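Local coordinates for major pilin backbone protein T-antigen, T13 (Streptococcus pyogenes, PDB 6BBT) that probably forms the polymerised backbone of the bacterium's surface pili, from subunits reinforced by internal covalent isopeptide bonds, at residues 179-184 against 231-236; 192-197 against 221-226; 245-250 against 272-277. One frame throughout, in Å; residues are numbered along the deposited sequence.

Overall arrangement
The three contacts build the two layers of one β-sandwich domain. Contact 1 joins strands 176-183 and 231-236 in one sheet; contacts 2 and 3 belong to the facing sheet, where strand 148-166 pairs with strand 220-227 of contact 2 and strand 271-279 of contact 3. Contact 1 touches both: Leu182 CD1 is 3.9 Å from Val194 CG2, and Tyr232 OH is 3.7 Å from Ile273 CD1. Contacts 2 and 3 do not touch, their nearest atoms being about 7 Å apart. All three pair a buried apolar face with a more open one, but contact 1 mixes aliphatic and charged chains there, contact 2 inserts waters between its backbones, and contact 3 carries exposed threonines.

Contact 1: 179-184 against 231-236; sequences TLILEA and SYKLTE
Tyr232 meets strand 179-183 mainly through the root of its side chain. Its CB lies 3.3 Å from Ile181 O and also touches Leu182 CD2. CG stands between the backbone N and the carbonyl carbon (chi1 63°), and the ring extends across the strand direction, away from strand 179-183. Of the ring atoms CD1 stays nearest the partner, 4.2 Å from Leu180 CD1, and that methyl approaches the ring obliquely. The tip leaves the pair altogether: OH is hydrogen-bonded to Asp271 and lies among side chains of the opposite sheet.

The backbone evidence for an antiparallel ladder is direct. The short strand axes run at 166° to each other, and Thr179 with Thr235 and Ile181 with Lys233 form hydrogen-bonded pairs, each with two N-H...O bonds. Leu180 opposite Leu234 and Leu182 opposite Tyr232 are the non-hydrogen-bonded pairs between them.

The other face begins with Ile181 and Lys233, whose side chains lie alongside each other and point the same way. Ile181 CG2 and Lys233 CG are 3.2 Å apart, tighter than normal van der Waals contact. Beyond this the lysine bends at chi3, and CE approaches Glu183 OE1. NZ stays 4.3 Å from the same oxygen, so the opposite charges are near without forming a salt bridge. At the far end Thr179 and Thr235 also run side by side, with Thr179 CB 3.4 Å from Thr235 OG1. Thr179 OG1 donates to a water at 2.7 Å, which Thr235 OG1 reaches only by a weak bond; Lys212 is a further partner of Thr179 OG1. Another water links Glu183 O to Ser231 N.

One buried face carrying Leu180, Leu182, Tyr232 and Leu234, backed by a more open one, is characteristic of an antiparallel sheet in a β-sandwich, consistent with this domain's place in the transthyretin clan.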
ATOM      1  N   THR A 179      19.790  -9.917 -17.939  1.00 18.23           N
ATOM      2  CA  THR A 179      18.551  -9.235 -18.282  1.00 17.85           C
ATOM      3  C   THR A 179      17.597  -9.388 -17.099  1.00 17.19           C
ATOM      4  O   THR A 179      17.366 -10.492 -16.643  1.00 17.25           O
ATOM      5  CB  THR A 179      17.922  -9.833 -19.559  1.00 18.25           C
ATOM      6  OG1 THR A 179      18.845  -9.714 -20.650  1.00 18.92           O
ATOM      7  CG2 THR A 179      16.666  -9.091 -19.948  1.00 19.34           C
ATOM      8  N   LEU A 180      17.079  -8.270 -16.603  1.00 16.52           N
ATOM      9  CA  LEU A 180      16.075  -8.250 -15.574  1.00 16.32           C
ATOM     10  C   LEU A 180      14.826  -7.588 -16.129  1.00 16.70           C
ATOM     11  O   LEU A 180      14.911  -6.577 -16.832  1.00 15.79           O
ATOM     12  CB  LEU A 180      16.592  -7.460 -14.384  1.00 16.43           C
ATOM     13  CG  LEU A 180      15.674  -7.238 -13.194  1.00 16.46           C
ATOM     14  CD1 LEU A 180      15.453  -8.514 -12.392  1.00 17.24           C
ATOM     15  CD2 LEU A 180      16.268  -6.142 -12.337  1.00 17.35           C
ATOM     16  N   ILE A 181      13.670  -8.152 -15.791  1.00 16.76           N
ATOM     17  CA  ILE A 181      12.402  -7.516 -16.077  1.00 17.81           C
ATOM     18  C   ILE A 181      11.567  -7.558 -14.798  1.00 16.87           C
ATOM     19  O   ILE A 181      11.509  -8.578 -14.112  1.00 16.69           O
ATOM     20  CB  ILE A 181      11.694  -8.143 -17.306  1.00 19.94           C
ATOM     21  CG1 ILE A 181      10.328  -7.508 -17.545  1.00 20.95           C
ATOM     22  CG2 ILE A 181      11.530  -9.629 -17.142  1.00 21.55           C
ATOM     23  CD1 ILE A 181       9.837  -7.716 -18.968  1.00 22.89           C
ATOM     24  N   LEU A 182      11.014  -6.408 -14.431  1.00 15.61           N
ATOM     25  CA  LEU A 182      10.055  -6.320 -13.351  1.00 14.98           C
ATOM     26  C   LEU A 182       8.701  -6.292 -14.043  1.00 15.38           C
ATOM     27  O   LEU A 182       8.446  -5.394 -14.843  1.00 14.63           O
ATOM     28  CB  LEU A 182      10.282  -5.048 -12.552  1.00 14.41           C
ATOM     29  CG  LEU A 182      11.673  -4.783 -11.991  1.00 14.42           C
ATOM     30  CD1 LEU A 182      11.617  -3.515 -11.179  1.00 15.03           C
ATOM     31  CD2 LEU A 182      12.180  -5.925 -11.133  1.00 14.15           C
ATOM     32  N   GLU A 183       7.851  -7.279 -13.792  1.00 15.63           N
ATOM     33  CA  GLU A 183       6.561  -7.336 -14.491  1.00 17.30           C
ATOM     34  C   GLU A 183       5.602  -6.417 -13.776  1.00 16.89           C
ATOM     35  O   GLU A 183       5.614  -6.353 -12.552  1.00 17.83           O
ATOM     36  CB  GLU A 183       5.952  -8.742 -14.496  1.00 18.88           C
ATOM     37  CG  GLU A 183       6.844  -9.846 -15.005  1.00 21.08           C
ATOM     38  CD  GLU A 183       7.054  -9.838 -16.498  1.00 23.58           C
ATOM     39  OE1 GLU A 183       7.807 -10.719 -16.954  1.00 28.60           O
ATOM     40  OE2 GLU A 183       6.472  -8.986 -17.215  1.00 26.12           O
ATOM     41  N   ALA A 184       4.772  -5.720 -14.533  1.00 16.38           N
ATOM     42  CA  ALA A 184       3.712  -4.916 -13.949  1.00 17.12           C
ATOM     43  C   ALA A 184       2.702  -5.792 -13.165  1.00 18.01           C
ATOM     44  O   ALA A 184       2.488  -6.971 -13.482  1.00 16.71           O
ATOM     45  CB  ALA A 184       3.012  -4.105 -15.041  1.00 17.57           C
ATOM     46  N   SER A 231       6.380  -9.320  -9.660  1.00 20.01           N
ATOM     47  CA  SER A 231       7.141 -10.466 -10.086  1.00 19.85           C
ATOM     48  C   SER A 231       8.277  -9.994 -10.985  1.00 18.82           C
ATOM     49  O   SER A 231       8.140  -8.997 -11.697  1.00 19.49           O
ATOM     50  CB  SER A 231       6.255 -11.455 -10.805  1.00 21.07           C
ATOM     51  OG  SER A 231       5.334 -12.032  -9.910  1.00 23.63           O
ATOM     52  N   TYR A 232       9.400 -10.691 -10.920  1.00 16.93           N
ATOM     53  CA  TYR A 232      10.541 -10.410 -11.782  1.00 16.79           C
ATOM     54  C   TYR A 232      11.114 -11.689 -12.370  1.00 17.42           C
ATOM     55  O   TYR A 232      10.907 -12.769 -11.835  1.00 16.84           O
ATOM     56  CB  TYR A 232      11.644  -9.666 -11.022  1.00 16.51           C
ATOM     57  CG  TYR A 232      12.265 -10.427  -9.872  1.00 16.73           C
ATOM     58  CD1 TYR A 232      13.336 -11.300 -10.075  1.00 17.19           C
ATOM     59  CD2 TYR A 232      11.781 -10.278  -8.567  1.00 17.00           C
ATOM     60  CE1 TYR A 232      13.914 -11.997  -9.018  1.00 16.56           C
ATOM     61  CE2 TYR A 232      12.351 -10.971  -7.509  1.00 17.04           C
ATOM     62  CZ  TYR A 232      13.409 -11.831  -7.741  1.00 17.25           C
ATOM     63  OH  TYR A 232      13.983 -12.512  -6.688  1.00 19.08           O
ATOM     64  N   LYS A 233      11.843 -11.556 -13.469  1.00 17.67           N
ATOM     65  CA  LYS A 233      12.658 -12.650 -13.928  1.00 19.08           C
ATOM     66  C   LYS A 233      14.040 -12.163 -14.344  1.00 17.62           C
ATOM     67  O   LYS A 233      14.198 -11.061 -14.889  1.00 15.40           O
ATOM     68  CB  LYS A 233      11.972 -13.460 -15.015  1.00 22.68           C
ATOM     69  CG  LYS A 233      11.753 -12.754 -16.307  1.00 25.53           C
ATOM     70  CD  LYS A 233      11.268 -13.718 -17.389  1.00 28.89           C
ATOM     71  CE  LYS A 233       9.806 -14.086 -17.213  1.00 30.50           C
ATOM     72  NZ  LYS A 233       9.188 -14.480 -18.517  1.00 32.70           N
ATOM     73  N   LEU A 234      15.030 -12.987 -14.023  1.00 17.09           N
ATOM     74  CA  LEU A 234      16.430 -12.696 -14.301  1.00 17.64           C
ATOM     75  C   LEU A 234      16.947 -13.786 -15.213  1.00 18.39           C
ATOM     76  O   LEU A 234      16.715 -14.959 -14.966  1.00 18.18           O
ATOM     77  CB  LEU A 234      17.241 -12.680 -13.010  1.00 17.85           C
ATOM     78  CG  LEU A 234      18.746 -12.399 -13.160  1.00 18.21           C
ATOM     79  CD1 LEU A 234      18.988 -10.981 -13.655  1.00 18.13           C
ATOM     80  CD2 LEU A 234      19.463 -12.663 -11.842  1.00 18.17           C
ATOM     81  N   THR A 235      17.631 -13.395 -16.277  1.00 18.97           N
ATOM     82  CA  THR A 235      18.335 -14.346 -17.124  1.00 19.11           C
ATOM     83  C   THR A 235      19.775 -13.893 -17.297  1.00 19.17           C
ATOM     84  O   THR A 235      20.111 -12.736 -17.020  1.00 17.07           O
ATOM     85  CB  THR A 235      17.688 -14.450 -18.509  1.00 19.62           C
ATOM     86  OG1 THR A 235      17.680 -13.166 -19.115  1.00 19.35           O
ATOM     87  CG2 THR A 235      16.276 -14.940 -18.423  1.00 20.31           C
ATOM     88  N   GLU A 236      20.620 -14.819 -17.726  1.00 19.95           N
ATOM     89  CA  GLU A 236      22.002 -14.515 -18.090  1.00 21.25           C
ATOM     90  C   GLU A 236      22.230 -15.093 -19.462  1.00 21.69           C
ATOM     91  O   GLU A 236      21.894 -16.235 -19.709  1.00 23.29           O
ATOM     92  CB  GLU A 236      23.005 -15.132 -17.094  1.00 22.38           C
ATOM     93  CG  GLU A 236      24.451 -14.626 -17.261  1.00 23.71           C
ATOM     94  CD  GLU A 236      25.484 -15.489 -16.538  1.00 24.92           C
ATOM     95  OE1 GLU A 236      25.860 -15.153 -15.398  1.00 28.43           O
ATOM     96  OE2 GLU A 236      25.925 -16.509 -17.110  1.00 24.02           O
TER
HETATM   97  O   HOH W   1      14.861 -11.738 -17.751  1.00 23.38           O
HETATM   98  O   HOH W   2      20.623 -11.759 -20.374  1.00 31.91           O
HETATM   99  O   HOH W   3       4.130  -8.351 -10.897  1.00 30.84           O

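Contact 2: 192-197 against 221-226; sequences QVVKII and IMLAKL
Ile197 and Met222 meet through flat peptide groups, there being no aromatic ring in this contact. Met222 N lies in the plane of the Ile197 carbonyl, whereas Ile197 N approaches the Met222 carbonyl almost end-on, at 2.8 Å from its O. Together these bonds make one antiparallel hydrogen-bonded pair.

On the buried side of the pair, Ile196 crosses Ile221. Ile196 CG1 is anti to the backbone N (chi1 -172°), sending CD1 to within 3.3 Å of Ile221 CD1, closer than usual for two methyls. Ile196 CG1 also rests 3.9 Å from Leu223 CG.

Beyond Leu223 the chain turns a corner at Ala224 and Lys225, and waters take over from direct bonds. One joins Lys195 N to Lys225 O; a second is 2.7 Å from both Lys195 O and Lys225 N. Past them the strands touch again, Val194 CG1 reaching Leu226 CD1 at 3.8 Å.

Strand 193-198 pairs antiparallel with strand 201-206 as well as with strand 220-227, and the latter continues the sheet to strand 148-166. Beneath, Leu180 and Leu182 of strand 176-183 and Tyr211 and Phe213 of strand 211-215 receive the apolar side chains.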
ATOM      1  N   GLN A 192       6.358   2.812 -14.727  1.00 14.13           N
ATOM      2  CA  GLN A 192       6.842   3.441 -13.487  1.00 14.44           C
ATOM      3  C   GLN A 192       8.270   2.996 -13.237  1.00 14.74           C
ATOM      4  O   GLN A 192       8.715   1.980 -13.790  1.00 14.25           O
ATOM      5  CB  GLN A 192       5.918   3.091 -12.330  1.00 14.77           C
ATOM      6  CG  GLN A 192       4.512   3.612 -12.567  1.00 15.10           C
ATOM      7  CD  GLN A 192       4.454   5.121 -12.558  1.00 16.01           C
ATOM      8  OE1 GLN A 192       5.015   5.754 -11.697  1.00 16.78           O
ATOM      9  NE2 GLN A 192       3.773   5.699 -13.511  1.00 17.20           N
ATOM     10  N   VAL A 193       9.002   3.745 -12.414  1.00 15.30           N
ATOM     11  CA  VAL A 193      10.433   3.501 -12.246  1.00 15.76           C
ATOM     12  C   VAL A 193      10.750   3.011 -10.829  1.00 15.30           C
ATOM     13  O   VAL A 193      10.089   3.393  -9.865  1.00 13.73           O
ATOM     14  CB  VAL A 193      11.328   4.712 -12.620  1.00 17.87           C
ATOM     15  CG1 VAL A 193      11.209   5.044 -14.094  1.00 19.26           C
ATOM     16  CG2 VAL A 193      11.014   5.958 -11.833  1.00 18.64           C
ATOM     17  N   VAL A 194      11.707   2.100 -10.763  1.00 14.96           N
ATOM     18  CA  VAL A 194      12.236   1.557  -9.532  1.00 15.86           C
ATOM     19  C   VAL A 194      13.749   1.822  -9.582  1.00 16.28           C
ATOM     20  O   VAL A 194      14.407   1.631 -10.617  1.00 14.59           O
ATOM     21  CB  VAL A 194      11.952   0.028  -9.434  1.00 16.55           C
ATOM     22  CG1 VAL A 194      12.590  -0.596  -8.193  1.00 17.09           C
ATOM     23  CG2 VAL A 194      10.436  -0.238  -9.404  1.00 17.24           C
ATOM     24  N   LYS A 195      14.301   2.238  -8.451  1.00 16.75           N
ATOM     25  CA  LYS A 195      15.719   2.560  -8.376  1.00 16.85           C
ATOM     26  C   LYS A 195      16.599   1.308  -8.342  1.00 15.94           C
ATOM     27  O   LYS A 195      16.248   0.297  -7.749  1.00 15.25           O
ATOM     28  CB  LYS A 195      15.999   3.408  -7.143  1.00 18.52           C
ATOM     29  CG  LYS A 195      15.235   4.713  -7.141  1.00 20.07           C
ATOM     30  CD  LYS A 195      15.818   5.659  -8.185  1.00 21.19           C
ATOM     31  CE  LYS A 195      14.877   6.776  -8.470  1.00 22.77           C
ATOM     32  NZ  LYS A 195      15.588   7.745  -9.344  1.00 23.68           N
ATOM     33  N   ILE A 196      17.741   1.392  -9.011  1.00 15.17           N
ATOM     34  CA  ILE A 196      18.753   0.373  -8.962  1.00 15.00           C
ATOM     35  C   ILE A 196      20.096   1.072  -8.687  1.00 16.27           C
ATOM     36  O   ILE A 196      20.323   2.184  -9.185  1.00 15.70           O
ATOM     37  CB  ILE A 196      18.795  -0.448 -10.260  1.00 15.52           C
ATOM     38  CG1 ILE A 196      19.719  -1.660 -10.142  1.00 16.54           C
ATOM     39  CG2 ILE A 196      19.199   0.372 -11.474  1.00 15.67           C
ATOM     40  CD1 ILE A 196      19.517  -2.678 -11.246  1.00 17.07           C
ATOM     41  N   ILE A 197      20.966   0.416  -7.919  1.00 16.04           N
ATOM     42  CA  ILE A 197      22.326   0.914  -7.694  1.00 17.54           C
ATOM     43  C   ILE A 197      23.267  -0.005  -8.424  1.00 17.83           C
ATOM     44  O   ILE A 197      23.311  -1.204  -8.160  1.00 17.68           O
ATOM     45  CB  ILE A 197      22.685   1.025  -6.205  1.00 18.54           C
ATOM     46  CG1 ILE A 197      21.689   1.967  -5.528  1.00 18.81           C
ATOM     47  CG2 ILE A 197      24.148   1.511  -6.057  1.00 18.74           C
ATOM     48  CD1 ILE A 197      21.708   1.938  -4.021  1.00 20.20           C
ATOM     49  N   ILE A 221      24.636  -5.863  -8.036  1.00 21.37           N
ATOM     50  CA  ILE A 221      23.716  -4.765  -8.297  1.00 21.12           C
ATOM     51  C   ILE A 221      22.634  -4.887  -7.206  1.00 20.25           C
ATOM     52  O   ILE A 221      22.425  -5.981  -6.671  1.00 18.42           O
ATOM     53  CB  ILE A 221      23.230  -4.899  -9.760  1.00 23.71           C
ATOM     54  CG1 ILE A 221      22.839  -3.568 -10.346  1.00 25.73           C
ATOM     55  CG2 ILE A 221      22.129  -5.950  -9.921  1.00 23.47           C
ATOM     56  CD1 ILE A 221      22.649  -3.646 -11.849  1.00 28.47           C
ATOM     57  N   MET A 222      22.009  -3.780  -6.805  0.50 19.74           N
ATOM     58  CA  MET A 222      20.932  -3.851  -5.799  0.50 20.35           C
ATOM     59  C   MET A 222      19.795  -2.895  -6.107  0.50 18.46           C
ATOM     60  O   MET A 222      20.016  -1.742  -6.476  0.50 16.63           O
ATOM     61  CB  MET A 222      21.431  -3.578  -4.376  0.50 22.54           C
ATOM     62  CG  MET A 222      20.349  -3.850  -3.313  0.50 24.82           C
ATOM     63  SD  MET A 222      20.700  -3.274  -1.638  0.50 30.27           S
ATOM     64  CE  MET A 222      21.786  -1.912  -2.001  0.50 28.14           C
ATOM     65  N   LEU A 223      18.574  -3.397  -5.949  1.00 17.72           N
ATOM     66  CA  LEU A 223      17.376  -2.589  -6.015  1.00 17.11           C
ATOM     67  C   LEU A 223      16.946  -2.519  -4.571  1.00 16.96           C
ATOM     68  O   LEU A 223      16.487  -3.523  -4.027  1.00 18.15           O
ATOM     69  CB  LEU A 223      16.307  -3.241  -6.904  1.00 17.72           C
ATOM     70  CG  LEU A 223      16.741  -3.476  -8.356  1.00 18.20           C
ATOM     71  CD1 LEU A 223      17.214  -4.911  -8.535  1.00 19.51           C
ATOM     72  CD2 LEU A 223      15.640  -3.176  -9.368  1.00 18.48           C
ATOM     73  N   ALA A 224      17.094  -1.357  -3.939  1.00 16.13           N
ATOM     74  CA  ALA A 224      16.955  -1.254  -2.467  1.00 16.84           C
ATOM     75  C   ALA A 224      15.555  -0.877  -1.974  1.00 17.67           C
ATOM     76  O   ALA A 224      15.275  -1.010  -0.776  1.00 18.38           O
ATOM     77  CB  ALA A 224      17.966  -0.259  -1.915  1.00 17.14           C
ATOM     78  N   LYS A 225      14.709  -0.373  -2.881  1.00 16.70           N
ATOM     79  CA  LYS A 225      13.388   0.142  -2.559  1.00 17.20           C
ATOM     80  C   LYS A 225      12.389  -0.471  -3.553  1.00 16.51           C
ATOM     81  O   LYS A 225      11.694   0.225  -4.274  1.00 16.45           O
ATOM     82  CB  LYS A 225      13.401   1.673  -2.615  1.00 18.14           C
ATOM     83  CG  LYS A 225      14.346   2.338  -1.581  1.00 19.35           C
ATOM     84  CD  LYS A 225      14.467   3.850  -1.763  1.00 20.21           C
ATOM     85  CE  LYS A 225      15.568   4.458  -0.879  1.00 21.44           C
ATOM     86  NZ  LYS A 225      15.693   5.958  -1.018  1.00 20.93           N
ATOM     87  N   LEU A 226      12.349  -1.797  -3.559  1.00 16.28           N
ATOM     88  CA  LEU A 226      11.611  -2.568  -4.527  1.00 16.17           C
ATOM     89  C   LEU A 226      10.161  -2.777  -4.045  1.00 15.99           C
ATOM     90  O   LEU A 226       9.958  -3.107  -2.879  1.00 15.38           O
ATOM     91  CB  LEU A 226      12.308  -3.916  -4.706  1.00 17.39           C
ATOM     92  CG  LEU A 226      11.858  -4.840  -5.826  1.00 17.65           C
ATOM     93  CD1 LEU A 226      12.025  -4.248  -7.217  1.00 18.13           C
ATOM     94  CD2 LEU A 226      12.644  -6.126  -5.731  1.00 18.64           C
TER
HETATM   95  O   HOH W   4      12.478   2.477  -6.064  1.00 16.07           O
HETATM   96  O   HOH W   5      14.727   0.196  -5.524  1.00 22.10           O
HETATM   97  O   HOH W   6      18.302   0.836  -5.283  1.00 29.25           O

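Contact 3: 245-250 against 272-277; sequences TATLKE and EIVVTN
Leu248 CD1 and Ile273 CG1 make the closest cross-strand side-chain contact on the buried face of this pair, at 3.7 Å. Leu248 holds CG anti to the backbone N (chi1 170°), whereas Ile273 turns CG1 anti to its carbonyl carbon (chi1 -67°), and the two chains slant across one another. The other branch of the isoleucine, CG2, points along the strand to Ala246 CB, 4.2 Å away. Val275 closes the row: its CG2 lies 4.1 Å from the same alanine carbon. The alanine methyl thus touches one branch of each of two β-branched residues, Ile273 and Val275, on the partner strand.

Thr245 and Thr247 share one conformation on the more open face. Each puts OG1 between the backbone N and the carbonyl carbon (chi1 near 57°), turning the hydroxyl toward the partner strand. Neither bonds directly to it; a water intervenes in both cases. The first lies 2.7 Å from Thr245 OG1 and donates to Thr276 O, and the second is 2.9 Å from Thr247 OG1 and donates to Glu272 O. Thr247 also runs alongside Val274, with OG1 3.9 Å from Val274 CB. Lys249 bends at chi2 and chi4, leaving NZ 7.0 Å from Glu272 OE1, too far for a salt bridge.

Six backbone N-H...O bonds, two each for the pairs Thr245-Thr276, Thr247-Val274 and Lys249-Glu272, establish a regular antiparallel register.

Strand 271-279 lies between strand 242-250 and strand 148-166, which runs parallel to it and is also joined to it covalently by the isopeptide bond from Asn277 CG to Lys163 NZ. Strand 253-257 flanks strand 242-250 on its far edge, while Tyr232 and Leu234 of strand 231-236 pack against the buried face.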
ATOM      1  N   THR A 245      24.356 -21.504 -12.738  1.00 23.97           N
ATOM      2  CA  THR A 245      23.299 -21.878 -11.798  1.00 24.44           C
ATOM      3  C   THR A 245      23.104 -20.688 -10.863  1.00 23.95           C
ATOM      4  O   THR A 245      23.950 -19.788 -10.816  1.00 23.98           O
ATOM      5  CB  THR A 245      23.676 -23.129 -10.972  1.00 24.78           C
ATOM      6  OG1 THR A 245      24.901 -22.894 -10.279  1.00 25.21           O
ATOM      7  CG2 THR A 245      23.859 -24.349 -11.866  1.00 25.30           C
ATOM      8  N   ALA A 246      21.996 -20.671 -10.130  1.00 22.17           N
ATOM      9  CA  ALA A 246      21.711 -19.547  -9.247  1.00 22.46           C
ATOM     10  C   ALA A 246      20.957 -20.017  -8.021  1.00 23.80           C
ATOM     11  O   ALA A 246      20.239 -21.022  -8.082  1.00 23.36           O
ATOM     12  CB  ALA A 246      20.933 -18.470  -9.991  1.00 21.74           C
ATOM     13  N   THR A 247      21.159 -19.301  -6.911  1.00 23.51           N
ATOM     14  CA  THR A 247      20.446 -19.546  -5.675  1.00 24.53           C
ATOM     15  C   THR A 247      19.742 -18.254  -5.257  1.00 24.82           C
ATOM     16  O   THR A 247      20.231 -17.149  -5.530  1.00 24.34           O
ATOM     17  CB  THR A 247      21.399 -20.021  -4.539  1.00 25.55           C
ATOM     18  OG1 THR A 247      22.410 -19.040  -4.325  1.00 27.67           O
ATOM     19  CG2 THR A 247      22.088 -21.332  -4.892  1.00 25.89           C
ATOM     20  N   LEU A 248      18.593 -18.404  -4.607  1.00 24.66           N
ATOM     21  CA  LEU A 248      17.848 -17.292  -4.052  1.00 25.82           C
ATOM     22  C   LEU A 248      17.824 -17.477  -2.546  1.00 27.25           C
ATOM     23  O   LEU A 248      17.369 -18.511  -2.054  1.00 28.18           O
ATOM     24  CB  LEU A 248      16.426 -17.259  -4.624  1.00 24.74           C
ATOM     25  CG  LEU A 248      15.427 -16.298  -3.964  1.00 25.25           C
ATOM     26  CD1 LEU A 248      15.877 -14.857  -4.118  1.00 25.27           C
ATOM     27  CD2 LEU A 248      14.044 -16.480  -4.573  1.00 25.93           C
ATOM     28  N   LYS A 249      18.311 -16.468  -1.837  1.00 29.16           N
ATOM     29  CA  LYS A 249      18.309 -16.415  -0.379  1.00 32.78           C
ATOM     30  C   LYS A 249      17.250 -15.378   0.018  1.00 32.30           C
ATOM     31  O   LYS A 249      17.353 -14.232  -0.383  1.00 27.36           O
ATOM     32  CB  LYS A 249      19.710 -16.001   0.091  1.00 36.64           C
ATOM     33  CG  LYS A 249      19.907 -15.850   1.590  1.00 41.23           C
ATOM     34  CD  LYS A 249      19.990 -17.190   2.296  1.00 45.71           C
ATOM     35  CE  LYS A 249      19.864 -17.033   3.809  1.00 47.98           C
ATOM     36  NZ  LYS A 249      20.949 -16.195   4.393  1.00 49.75           N
ATOM     37  N   GLU A 250      16.235 -15.796   0.780  1.00 34.70           N
ATOM     38  CA  GLU A 250      15.156 -14.910   1.251  1.00 37.63           C
ATOM     39  C   GLU A 250      15.324 -14.643   2.736  1.00 38.85           C
ATOM     40  O   GLU A 250      15.082 -15.529   3.564  1.00 41.66           O
ATOM     41  CB  GLU A 250      13.777 -15.532   0.997  1.00 39.78           C
ATOM     42  CG  GLU A 250      13.577 -16.087  -0.408  1.00 43.71           C
ATOM     43  CD  GLU A 250      12.106 -16.323  -0.758  1.00 47.18           C
ATOM     44  OE1 GLU A 250      11.723 -17.507  -0.892  1.00 47.11           O
ATOM     45  OE2 GLU A 250      11.339 -15.324  -0.898  1.00 47.84           O
ATOM     46  N   GLU A 272      18.470 -12.106  -1.939  1.00 23.65           N
ATOM     47  CA  GLU A 272      19.743 -12.076  -2.647  1.00 24.61           C
ATOM     48  C   GLU A 272      19.865 -13.277  -3.565  1.00 22.90           C
ATOM     49  O   GLU A 272      19.694 -14.428  -3.133  1.00 22.82           O
ATOM     50  CB  GLU A 272      20.949 -12.007  -1.716  1.00 27.26           C
ATOM     51  CG  GLU A 272      22.227 -11.750  -2.519  1.00 31.62           C
ATOM     52  CD  GLU A 272      23.504 -11.727  -1.703  1.00 35.53           C
ATOM     53  OE1 GLU A 272      23.427 -11.864  -0.460  1.00 38.73           O
ATOM     54  OE2 GLU A 272      24.581 -11.562  -2.337  1.00 36.95           O
ATOM     55  N   ILE A 273      20.142 -12.992  -4.833  1.00 21.17           N
ATOM     56  CA  ILE A 273      20.404 -13.999  -5.832  1.00 21.37           C
ATOM     57  C   ILE A 273      21.899 -14.011  -6.098  1.00 22.28           C
ATOM     58  O   ILE A 273      22.491 -12.963  -6.355  1.00 23.16           O
ATOM     59  CB  ILE A 273      19.623 -13.746  -7.141  1.00 20.93           C
ATOM     60  CG1 ILE A 273      18.113 -13.930  -6.901  1.00 21.14           C
ATOM     61  CG2 ILE A 273      20.085 -14.696  -8.243  1.00 20.35           C
ATOM     62  CD1 ILE A 273      17.236 -13.615  -8.099  1.00 20.99           C
ATOM     63  N   VAL A 274      22.503 -15.195  -6.012  1.00 22.79           N
ATOM     64  CA  VAL A 274      23.910 -15.388  -6.344  1.00 22.85           C
ATOM     65  C   VAL A 274      23.910 -16.268  -7.570  1.00 22.20           C
ATOM     66  O   VAL A 274      23.395 -17.388  -7.532  1.00 23.20           O
ATOM     67  CB  VAL A 274      24.708 -16.048  -5.196  1.00 23.36           C
ATOM     68  CG1 VAL A 274      26.165 -16.242  -5.609  1.00 24.16           C
ATOM     69  CG2 VAL A 274      24.633 -15.206  -3.930  1.00 23.27           C
ATOM     70  N   VAL A 275      24.429 -15.734  -8.672  1.00 21.83           N
ATOM     71  CA  VAL A 275      24.522 -16.463  -9.924  1.00 21.85           C
ATOM     72  C   VAL A 275      25.956 -16.944 -10.063  1.00 23.09           C
ATOM     73  O   VAL A 275      26.875 -16.130 -10.090  1.00 23.90           O
ATOM     74  CB  VAL A 275      24.180 -15.553 -11.113  1.00 22.24           C
ATOM     75  CG1 VAL A 275      24.278 -16.312 -12.432  1.00 21.83           C
ATOM     76  CG2 VAL A 275      22.792 -14.937 -10.920  1.00 21.35           C
ATOM     77  N   THR A 276      26.140 -18.256 -10.151  1.00 24.65           N
ATOM     78  CA  THR A 276      27.471 -18.871 -10.193  1.00 25.66           C
ATOM     79  C   THR A 276      27.752 -19.354 -11.595  1.00 26.66           C
ATOM     80  O   THR A 276      26.989 -20.157 -12.138  1.00 28.03           O
ATOM     81  CB  THR A 276      27.574 -20.022  -9.199  1.00 26.43           C
ATOM     82  OG1 THR A 276      27.439 -19.480  -7.886  1.00 26.87           O
ATOM     83  CG2 THR A 276      28.950 -20.761  -9.308  1.00 27.15           C
ATOM     84  N   ASN A 277      28.812 -18.817 -12.190  1.00 26.42           N
ATOM     85  CA  ASN A 277      29.309 -19.264 -13.490  1.00 27.43           C
ATOM     86  C   ASN A 277      30.539 -20.149 -13.260  1.00 30.27           C
ATOM     87  O   ASN A 277      31.573 -19.670 -12.780  1.00 28.42           O
ATOM     88  CB  ASN A 277      29.675 -18.069 -14.364  1.00 26.92           C
ATOM     89  CG  ASN A 277      28.453 -17.249 -14.777  1.00 25.28           C
ATOM     90  OD1 ASN A 277      27.632 -17.714 -15.571  1.00 21.59           O
TER
HETATM   91  O   HOH W   7      27.180 -22.975 -11.667  1.00 29.68           O
HETATM   92  O   HOH W   8      21.500 -16.739  -2.865  1.00 33.15           O